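Local coordinates for UDP-N-acetylglucosamine--peptide N-acetylglucosaminyltransferase stabilizing protein GtfB (Streptococcus gordonii, PDB 5E9T) that serves as the substrate-binding partner of the glycosyltransferase GtfA, with which it attaches the first GlcNAc to the serine-rich adhesin GspB, at residues L4-N9 and F196-Y201; P27-E32 and I42-Y47; I217-E222 and T245-D250. All coordinates share one frame; numbering follows the deposited sequence.

Contact 1. Residues L4-N9 and F196-Y201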
loop_
_atom_site.group_PDB
_atom_site.type_symbol
_atom_site.label_atom_id
_atom_site.label_comp_id
_atom_site.label_asym_id
_atom_site.label_seq_id
_atom_site.Cartn_x
_atom_site.Cartn_y
_atom_site.Cartn_z
ATOM N N LEU B 4 22.085 -38.206 18.188
ATOM C CA LEU B 4 21.695 -37.409 17.038
ATOM C C LEU B 4 20.185 -37.247 17.065
ATOM O O LEU B 4 19.450 -38.198 16.789
ATOM C CB LEU B 4 22.156 -38.093 15.766
ATOM C CG LEU B 4 21.951 -37.380 14.453
ATOM C CD1 LEU B 4 23.030 -36.350 14.233
ATOM C CD2 LEU B 4 22.068 -38.453 13.488
ATOM N N PHE B 5 19.715 -36.042 17.358
ATOM C CA PHE B 5 18.291 -35.794 17.496
ATOM C C PHE B 5 17.813 -34.911 16.355
ATOM O O PHE B 5 18.444 -33.896 16.040
ATOM C CB PHE B 5 17.969 -35.158 18.849
ATOM C CG PHE B 5 18.473 -35.949 20.028
ATOM C CD1 PHE B 5 17.927 -37.185 20.338
ATOM C CD2 PHE B 5 19.480 -35.447 20.835
ATOM C CE1 PHE B 5 18.390 -37.910 21.423
ATOM C CE2 PHE B 5 19.940 -36.167 21.921
ATOM C CZ PHE B 5 19.394 -37.399 22.215
ATOM N N ASP B 6 16.709 -35.315 15.723
ATOM C CA ASP B 6 16.102 -34.493 14.682
ATOM C C ASP B 6 15.794 -33.098 15.207
ATOM O O ASP B 6 16.334 -32.100 14.717
ATOM C CB ASP B 6 14.840 -35.167 14.146
ATOM C CG ASP B 6 15.153 -36.282 13.173
ATOM O OD1 ASP B 6 15.586 -35.971 12.044
ATOM O OD2 ASP B 6 14.963 -37.464 13.532
ATOM N N TYR B 7 14.938 -33.013 16.216
ATOM C CA TYR B 7 14.517 -31.746 16.785
ATOM C C TYR B 7 15.000 -31.622 18.218
ATOM O O TYR B 7 15.310 -32.611 18.886
ATOM C CB TYR B 7 12.996 -31.613 16.754
ATOM C CG TYR B 7 12.435 -31.724 15.371
ATOM C CD1 TYR B 7 12.947 -30.952 14.340
ATOM C CD2 TYR B 7 11.412 -32.612 15.084
ATOM C CE1 TYR B 7 12.445 -31.049 13.066
ATOM C CE2 TYR B 7 10.904 -32.717 13.810
ATOM C CZ TYR B 7 11.424 -31.933 12.805
ATOM O OH TYR B 7 10.925 -32.030 11.529
ATOM N N TYR B 8 15.082 -30.381 18.678
ATOM C CA TYR B 8 15.230 -30.102 20.094
ATOM C C TYR B 8 13.872 -29.734 20.673
ATOM O O TYR B 8 13.188 -28.846 20.155
ATOM C CB TYR B 8 16.227 -28.979 20.361
ATOM C CG TYR B 8 16.249 -28.637 21.827
ATOM C CD1 TYR B 8 16.612 -29.591 22.767
ATOM C CD2 TYR B 8 15.870 -27.383 22.278
ATOM C CE1 TYR B 8 16.618 -29.301 24.109
ATOM C CE2 TYR B 8 15.874 -27.081 23.626
ATOM C CZ TYR B 8 16.250 -28.044 24.538
ATOM O OH TYR B 8 16.256 -27.750 25.884
ATOM N N ASN B 9 13.489 -30.431 21.733
ATOM C CA ASN B 9 12.268 -30.180 22.488
ATOM C C ASN B 9 12.433 -30.912 23.813
ATOM O O ASN B 9 13.483 -31.507 24.077
ATOM C CB ASN B 9 11.025 -30.629 21.719
ATOM C CG ASN B 9 11.100 -32.076 21.291
ATOM O OD1 ASN B 9 10.883 -32.982 22.093
ATOM N ND2 ASN B 9 11.416 -32.302 20.022
ATOM N N PHE B 196 19.424 -42.059 18.518
ATOM C CA PHE B 196 18.617 -41.052 17.856
ATOM C C PHE B 196 17.152 -41.259 18.208
ATOM O O PHE B 196 16.728 -42.355 18.585
ATOM C CB PHE B 196 18.827 -41.078 16.338
ATOM C CG PHE B 196 18.618 -42.418 15.719
ATOM C CD1 PHE B 196 19.643 -43.346 15.685
ATOM C CD2 PHE B 196 17.400 -42.745 15.152
ATOM C CE1 PHE B 196 19.452 -44.576 15.107
ATOM C CE2 PHE B 196 17.204 -43.974 14.569
ATOM C CZ PHE B 196 18.228 -44.892 14.547
ATOM N N ASN B 197 16.395 -40.165 18.139
ATOM C CA ASN B 197 15.015 -40.125 18.607
ATOM C C ASN B 197 13.934 -40.187 17.528
ATOM O O ASN B 197 12.753 -40.093 17.880
ATOM C CB ASN B 197 14.802 -38.873 19.461
ATOM C CG ASN B 197 15.071 -37.608 18.696
ATOM O OD1 ASN B 197 15.887 -37.598 17.778
ATOM N ND2 ASN B 197 14.396 -36.529 19.069
ATOM N N SER B 198 14.260 -40.297 16.235
ATOM C CA SER B 198 13.175 -40.302 15.256
ATOM C C SER B 198 13.548 -41.054 13.983
ATOM O O SER B 198 14.691 -41.473 13.783
ATOM C CB SER B 198 12.744 -38.876 14.896
ATOM O OG SER B 198 11.723 -38.890 13.914
ATOM N N LEU B 199 12.547 -41.189 13.108
ATOM C CA LEU B 199 12.645 -41.882 11.829
ATOM C C LEU B 199 12.901 -40.935 10.662
ATOM O O LEU B 199 12.844 -41.358 9.503
ATOM C CB LEU B 199 11.386 -42.715 11.588
ATOM C CG LEU B 199 11.334 -43.889 12.568
ATOM C CD1 LEU B 199 10.126 -44.779 12.334
ATOM C CD2 LEU B 199 12.624 -44.687 12.469
ATOM N N ALA B 200 13.144 -39.660 10.949
ATOM C CA ALA B 200 13.573 -38.668 9.973
ATOM C C ALA B 200 15.070 -38.808 9.720
ATOM O O ALA B 200 15.638 -39.884 9.928
ATOM C CB ALA B 200 13.224 -37.256 10.443
ATOM N N TYR B 201 15.690 -37.744 9.200
ATOM C CA TYR B 201 17.096 -37.774 8.794
ATOM C C TYR B 201 18.001 -38.425 9.837
ATOM O O TYR B 201 18.962 -39.122 9.483
ATOM C CB TYR B 201 17.549 -36.345 8.500
ATOM C CG TYR B 201 16.492 -35.583 7.739
ATOM C CD1 TYR B 201 16.192 -35.913 6.424
ATOM C CD2 TYR B 201 15.767 -34.566 8.342
ATOM C CE1 TYR B 201 15.217 -35.239 5.726
ATOM C CE2 TYR B 201 14.787 -33.884 7.650
ATOM C CZ TYR B 201 14.517 -34.226 6.342
ATOM O OH TYR B 201 13.543 -33.551 5.645
#
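D6 reaches across to the 196-201 segment with its carboxylate, while N197 reaches back with its side-chain amide, and these two residues bury the most surface in the contact. The amide carbonyl is the polar link: the backbone N of D6 donates to N197 OD1 over 3.2 Å, meeting a lone pair in the carbonyl plane at a C=O...donor angle of 131°. With chi1 of N197 at 60°, CG sits between its own backbone N and carbonyl carbon, and this rotation swings the amide over to the 4-9 segment. F5 meets the same group. N197 OD1 lies in the plane of its ring, at the edge, 3.3 Å from F5 CD1, and because the ring and amide planes stand 89° apart the amide is set square across the phenyl rather than stacked on it.

All this happens where strands 2-5 and 194-196, parallel neighbours in a Rossmann-like sheet of strand order 3-2-1-4-5-6-7, run out at their C-terminal ends. The chain builds the sheet outward one way from strand 2-5 and the other way from strand 194-196, so the connections leaving them go to opposite sides; such a switch point is a hallmark of the fold. Here the helix that follows one strand is 10-21, and that following the other is 201-207.

The D6 carboxylate lies beside the start of helix 201-207. OD2 rests against S198 CB and hydrogen-bonds S202 OG in the first turn, while OD1 lies 3.1 Å from CB of A200, the N-cap residue, and 4.0 Å from CD2 of Y201. The hydroxyl of Y201 is engaged by R176. Deeper in the sheet, L4 O lies against CB and CA of F196, the latter through a CA-H...O contact of 3.2 Å.

Contact 2. Residues P27-E32 and I42-Y47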
loop_
_atom_site.group_PDB
_atom_site.type_symbol
_atom_site.label_atom_id
_atom_site.label_comp_id
_atom_site.label_asym_id
_atom_site.label_seq_id
_atom_site.Cartn_x
_atom_site.Cartn_y
_atom_site.Cartn_z
ATOM N N PRO B 27 29.115 -36.456 22.656
ATOM C CA PRO B 27 28.612 -35.261 21.978
ATOM C C PRO B 27 27.203 -35.482 21.449
ATOM O O PRO B 27 26.813 -36.592 21.074
ATOM C CB PRO B 27 29.613 -35.047 20.837
ATOM C CG PRO B 27 30.175 -36.389 20.586
ATOM C CD PRO B 27 30.246 -37.057 21.928
ATOM N N THR B 28 26.433 -34.399 21.432
ATOM C CA THR B 28 25.032 -34.434 21.042
ATOM C C THR B 28 24.817 -33.514 19.850
ATOM O O THR B 28 25.251 -32.358 19.866
ATOM C CB THR B 28 24.136 -34.019 22.210
ATOM O OG1 THR B 28 24.368 -34.897 23.318
ATOM C CG2 THR B 28 22.676 -34.087 21.814
ATOM N N ILE B 29 24.149 -34.028 18.819
ATOM C CA ILE B 29 23.907 -33.291 17.585
ATOM C C ILE B 29 22.403 -33.183 17.381
ATOM O O ILE B 29 21.701 -34.201 17.341
ATOM C CB ILE B 29 24.563 -33.969 16.372
ATOM C CG1 ILE B 29 25.896 -34.608 16.762
ATOM C CG2 ILE B 29 24.756 -32.971 15.242
ATOM C CD1 ILE B 29 27.007 -33.619 16.958
ATOM N N VAL B 30 21.911 -31.956 17.249
ATOM C CA VAL B 30 20.545 -31.704 16.813
ATOM C C VAL B 30 20.598 -31.264 15.360
ATOM O O VAL B 30 21.323 -30.325 15.016
ATOM C CB VAL B 30 19.857 -30.645 17.688
ATOM C CG1 VAL B 30 18.346 -30.731 17.523
ATOM C CG2 VAL B 30 20.257 -30.825 19.142
ATOM N N ILE B 31 19.848 -31.956 14.500
ATOM C CA ILE B 31 19.859 -31.621 13.079
ATOM C C ILE B 31 19.142 -30.302 12.838
ATOM O O ILE B 31 19.579 -29.479 12.025
ATOM C CB ILE B 31 19.229 -32.758 12.259
ATOM C CG1 ILE B 31 19.997 -34.058 12.485
ATOM C CG2 ILE B 31 19.187 -32.390 10.784
ATOM C CD1 ILE B 31 19.253 -35.275 12.015
ATOM N N GLU B 32 18.040 -30.080 13.550
ATOM C CA GLU B 32 17.257 -28.862 13.408
ATOM C C GLU B 32 18.136 -27.636 13.618
ATOM O O GLU B 32 19.084 -27.649 14.409
ATOM C CB GLU B 32 16.097 -28.886 14.412
ATOM C CG GLU B 32 15.355 -27.577 14.618
ATOM C CD GLU B 32 14.610 -27.546 15.942
ATOM O OE1 GLU B 32 15.192 -27.983 16.958
ATOM O OE2 GLU B 32 13.443 -27.094 15.972
ATOM N N ILE B 42 25.027 -29.139 19.790
ATOM C CA ILE B 42 25.469 -28.385 18.622
ATOM C C ILE B 42 24.580 -28.776 17.451
ATOM O O ILE B 42 23.851 -29.770 17.501
ATOM C CB ILE B 42 26.952 -28.638 18.268
ATOM C CG1 ILE B 42 27.239 -30.137 18.212
ATOM C CG2 ILE B 42 27.888 -27.924 19.237
ATOM C CD1 ILE B 42 28.523 -30.466 17.501
ATOM N N SER B 43 24.638 -27.983 16.381
ATOM C CA SER B 43 23.923 -28.290 15.154
ATOM C C SER B 43 24.797 -27.913 13.967
ATOM O O SER B 43 25.452 -26.863 13.996
ATOM C CB SER B 43 22.593 -27.531 15.075
ATOM O OG SER B 43 21.856 -27.914 13.927
ATOM N N PRO B 44 24.795 -28.716 12.899
ATOM C CA PRO B 44 25.644 -28.387 11.743
ATOM C C PRO B 44 25.291 -27.057 11.104
ATOM O O PRO B 44 26.156 -26.424 10.487
ATOM C CB PRO B 44 25.399 -29.560 10.785
ATOM C CG PRO B 44 24.064 -30.099 11.180
ATOM C CD PRO B 44 23.989 -29.927 12.666
ATOM N N TYR B 45 24.041 -26.611 11.242
ATOM C CA TYR B 45 23.645 -25.336 10.659
ATOM C C TYR B 45 24.210 -24.162 11.451
ATOM O O TYR B 45 24.677 -23.178 10.865
ATOM C CB TYR B 45 22.122 -25.260 10.577
ATOM C CG TYR B 45 21.542 -26.223 9.573
ATOM C CD1 TYR B 45 21.573 -25.933 8.217
ATOM C CD2 TYR B 45 20.978 -27.426 9.975
ATOM C CE1 TYR B 45 21.053 -26.807 7.289
ATOM C CE2 TYR B 45 20.452 -28.310 9.050
ATOM C CZ TYR B 45 20.494 -27.993 7.707
ATOM O OH TYR B 45 19.977 -28.855 6.770
ATOM N N THR B 46 24.184 -24.251 12.781
ATOM C CA THR B 46 24.640 -23.168 13.643
ATOM C C THR B 46 26.114 -23.268 14.013
ATOM O O THR B 46 26.663 -22.306 14.562
ATOM C CB THR B 46 23.811 -23.143 14.931
ATOM O OG1 THR B 46 23.945 -24.399 15.602
ATOM C CG2 THR B 46 22.346 -22.911 14.618
ATOM N N TYR B 47 26.768 -24.387 13.699
ATOM C CA TYR B 47 28.084 -24.678 14.264
ATOM C C TYR B 47 29.171 -23.792 13.664
ATOM O O TYR B 47 30.097 -23.375 14.370
ATOM C CB TYR B 47 28.407 -26.159 14.050
ATOM C CG TYR B 47 29.729 -26.635 14.610
ATOM C CD1 TYR B 47 29.872 -26.923 15.962
ATOM C CD2 TYR B 47 30.823 -26.835 13.778
ATOM C CE1 TYR B 47 31.072 -27.372 16.471
ATOM C CE2 TYR B 47 32.024 -27.286 14.278
ATOM C CZ TYR B 47 32.145 -27.553 15.625
ATOM O OH TYR B 47 33.346 -28.002 16.125
#
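S43 OG sits between two carbonyls at and just past the end of strand 28-30, 2.7 Å from V30 O and 2.8 Å from E32 O. The site lies at the margin of the Rossmann-like parallel sheet, where strand 28-30 is flanked by the short strand 41-42, the outermost on this side within the chain. Having OG anti to the backbone N of S43 (chi1 -176°) carries the hydroxyl over to those carbonyls just where the strand pairing ends.

Before that point the pairing is by backbone: I42 N donates to T28 O, and V30 N to I42 O over 2.9 Å, the second bond being the straighter. On the face shared by I29 and I42 the two isoleucines meet through their CD1 methyls, 3.5 Å apart, and I29 CG2 also meets P44 CD at 4.1 Å. Helix 176-186 adds F179 and F183 against P44. The phenol of Y45 hydrogen-bonds E154, while the edge of its ring turns to the other segment, with I31 O in the ring plane, 3.2 Å from Y45 CD2.

Contact 3. Residues I217-E222 and T245-D250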
loop_
_atom_site.group_PDB
_atom_site.type_symbol
_atom_site.label_atom_id
_atom_site.label_comp_id
_atom_site.label_asym_id
_atom_site.label_seq_id
_atom_site.Cartn_x
_atom_site.Cartn_y
_atom_site.Cartn_z
ATOM N N ILE B 217 20.909 -47.167 18.402
ATOM C CA ILE B 217 19.624 -47.355 19.052
ATOM C C ILE B 217 18.712 -46.201 18.678
ATOM O O ILE B 217 19.145 -45.044 18.612
ATOM C CB ILE B 217 19.759 -47.462 20.582
ATOM C CG1 ILE B 217 20.988 -48.270 20.942
ATOM C CG2 ILE B 217 18.515 -48.091 21.193
ATOM C CD1 ILE B 217 21.162 -48.359 22.381
ATOM N N LEU B 218 17.449 -46.523 18.432
ATOM C CA LEU B 218 16.418 -45.527 18.186
ATOM C C LEU B 218 15.485 -45.501 19.385
ATOM O O LEU B 218 14.870 -46.520 19.720
ATOM C CB LEU B 218 15.635 -45.831 16.910
ATOM C CG LEU B 218 14.238 -45.224 16.885
ATOM C CD1 LEU B 218 14.272 -43.689 16.819
ATOM C CD2 LEU B 218 13.443 -45.800 15.728
ATOM N N PHE B 219 15.378 -44.343 20.022
ATOM C CA PHE B 219 14.405 -44.144 21.085
ATOM C C PHE B 219 13.164 -43.559 20.434
ATOM O O PHE B 219 13.157 -42.390 20.040
ATOM C CB PHE B 219 14.940 -43.208 22.163
ATOM C CG PHE B 219 16.223 -43.664 22.781
ATOM C CD1 PHE B 219 17.395 -43.671 22.049
ATOM C CD2 PHE B 219 16.261 -44.063 24.104
ATOM C CE1 PHE B 219 18.569 -44.081 22.610
ATOM C CE2 PHE B 219 17.442 -44.470 24.678
ATOM C CZ PHE B 219 18.599 -44.480 23.928
ATOM N N TRP B 220 12.111 -44.359 20.340
ATOM C CA TRP B 220 10.922 -43.959 19.604
ATOM C C TRP B 220 9.958 -43.292 20.575
ATOM O O TRP B 220 9.428 -43.941 21.483
ATOM C CB TRP B 220 10.276 -45.152 18.914
ATOM C CG TRP B 220 8.948 -44.784 18.397
ATOM C CD1 TRP B 220 7.753 -45.013 18.997
ATOM C CD2 TRP B 220 8.664 -44.069 17.188
ATOM N NE1 TRP B 220 6.742 -44.492 18.240
ATOM C CE2 TRP B 220 7.269 -43.919 17.117
ATOM C CE3 TRP B 220 9.453 -43.554 16.155
ATOM C CZ2 TRP B 220 6.638 -43.277 16.055
ATOM C CZ3 TRP B 220 8.825 -42.912 15.100
ATOM C CH2 TRP B 220 7.431 -42.779 15.060
ATOM N N GLN B 221 9.775 -41.983 20.414
ATOM C CA GLN B 221 8.994 -41.189 21.346
ATOM C C GLN B 221 7.601 -40.790 20.866
ATOM O O GLN B 221 6.856 -40.188 21.647
ATOM C CB GLN B 221 9.800 -39.940 21.721
ATOM C CG GLN B 221 11.275 -40.279 21.888
ATOM C CD GLN B 221 12.061 -39.210 22.607
ATOM O OE1 GLN B 221 12.844 -38.484 21.995
ATOM N NE2 GLN B 221 11.867 -39.115 23.917
ATOM N N GLU B 222 7.215 -41.102 19.634
ATOM C CA GLU B 222 5.956 -40.592 19.100
ATOM C C GLU B 222 4.824 -41.579 19.360
ATOM O O GLU B 222 5.048 -42.700 19.823
ATOM C CB GLU B 222 6.121 -40.302 17.607
ATOM C CG GLU B 222 6.969 -39.073 17.310
ATOM C CD GLU B 222 7.811 -39.222 16.057
ATOM O OE1 GLU B 222 7.241 -39.510 14.982
ATOM O OE2 GLU B 222 9.045 -39.053 16.150
ATOM N N THR B 245 17.747 -51.939 17.367
ATOM C CA THR B 245 17.144 -51.773 18.686
ATOM C C THR B 245 16.155 -50.616 18.688
ATOM O O THR B 245 16.497 -49.506 18.270
ATOM C CB THR B 245 18.231 -51.526 19.732
ATOM O OG1 THR B 245 19.329 -52.414 19.491
ATOM C CG2 THR B 245 17.686 -51.755 21.130
ATOM N N ILE B 246 14.935 -50.865 19.166
ATOM C CA ILE B 246 13.925 -49.815 19.279
ATOM C C ILE B 246 13.507 -49.708 20.740
ATOM O O ILE B 246 12.743 -50.536 21.246
ATOM C CB ILE B 246 12.719 -50.082 18.375
ATOM C CG1 ILE B 246 13.206 -50.462 16.979
ATOM C CG2 ILE B 246 11.837 -48.846 18.289
ATOM C CD1 ILE B 246 12.114 -50.922 16.067
ATOM N N VAL B 247 13.944 -48.644 21.392
ATOM C CA VAL B 247 13.592 -48.307 22.768
ATOM C C VAL B 247 12.295 -47.520 22.734
ATOM O O VAL B 247 12.134 -46.620 21.913
ATOM C CB VAL B 247 14.714 -47.495 23.449
ATOM C CG1 VAL B 247 14.191 -46.816 24.707
ATOM C CG2 VAL B 247 15.928 -48.391 23.722
ATOM N N ILE B 248 11.356 -47.857 23.609
ATOM C CA ILE B 248 10.082 -47.133 23.640
ATOM C C ILE B 248 9.738 -46.736 25.074
ATOM O O ILE B 248 9.061 -47.491 25.795
ATOM C CB ILE B 248 8.961 -47.964 23.008
ATOM C CG1 ILE B 248 9.338 -48.332 21.570
ATOM C CG2 ILE B 248 7.676 -47.165 22.987
ATOM C CD1 ILE B 248 8.285 -49.105 20.819
ATOM N N PRO B 249 10.180 -45.555 25.522
ATOM C CA PRO B 249 9.927 -45.151 26.917
ATOM C C PRO B 249 8.462 -45.165 27.331
ATOM O O PRO B 249 8.162 -45.555 28.466
ATOM C CB PRO B 249 10.534 -43.744 26.973
ATOM C CG PRO B 249 11.657 -43.808 25.992
ATOM C CD PRO B 249 11.142 -44.658 24.857
ATOM N N ASP B 250 7.531 -44.767 26.466
ATOM C CA ASP B 250 6.128 -44.825 26.860
ATOM C C ASP B 250 5.628 -46.267 26.782
ATOM O O ASP B 250 5.658 -46.884 25.709
ATOM C CB ASP B 250 5.256 -43.900 26.017
ATOM C CG ASP B 250 3.844 -43.785 26.573
ATOM O OD1 ASP B 250 3.664 -44.028 27.789
ATOM O OD2 ASP B 250 2.917 -43.452 25.806
#
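F219 and V247 run abreast on one face of the sheet, the phenyl ring beside the valine methyls. They belong to a beta-alpha-beta unit of the Rossmann-like domain, in which strand 216-219, helix 230-237 and strand 243-247 follow in turn and the two strands pair in parallel. The first torsion of V247 gives each methyl its neighbour: with chi1 at 164°, CG1 is anti to the backbone N and comes 3.5 Å from F219 CD2, while CG2 lies above the ring plane near its rim and also touches I217 CG2 at 3.6 Å. That same I217 CG2 rests 3.7 Å from T245 CB. Helix 10-21 meets this face through L15 and L19, which pack on F219.

The opposite face carries L218 and I246. Here the L218 CD2 methyl meets the branch methyl I246 CG2 at 4.3 Å, and M232, I235 and L236 of helix 230-237 pack on I246. I246 CG2 also meets W220 CB. Backbone bonds from L218 N to T245 O, the straightest at 175°, and from V247 N to L218 O hold the strands in register; a third carries the pairing one residue past strand 216-219, W220 N lying 2.8 Å from V247 O.

One parallel sheet supports all three contacts, and their chemistry shifts with position across it. Contacts 2 and 3 are buried, whereas contact 1, between them, is only partly so. Contact 3 is ordinary strand pairing with apolar faces. Contact 2 starts in the same way but passes to a serine hydroxyl where the strand stops. Contact 1, at the ends of the two central strands, where the connections part, has one backbone N-H held by an asparagine amide, and a carboxylate packed beside the helix start that bonds S202. Backbone pairing joins them: F5 of contact 1 pairs with I29 and I31 of contact 2, and F196 with I217 and F219 of contact 3. Contacts 2 and 3 do not touch, their nearest atoms being about 11 Å apart.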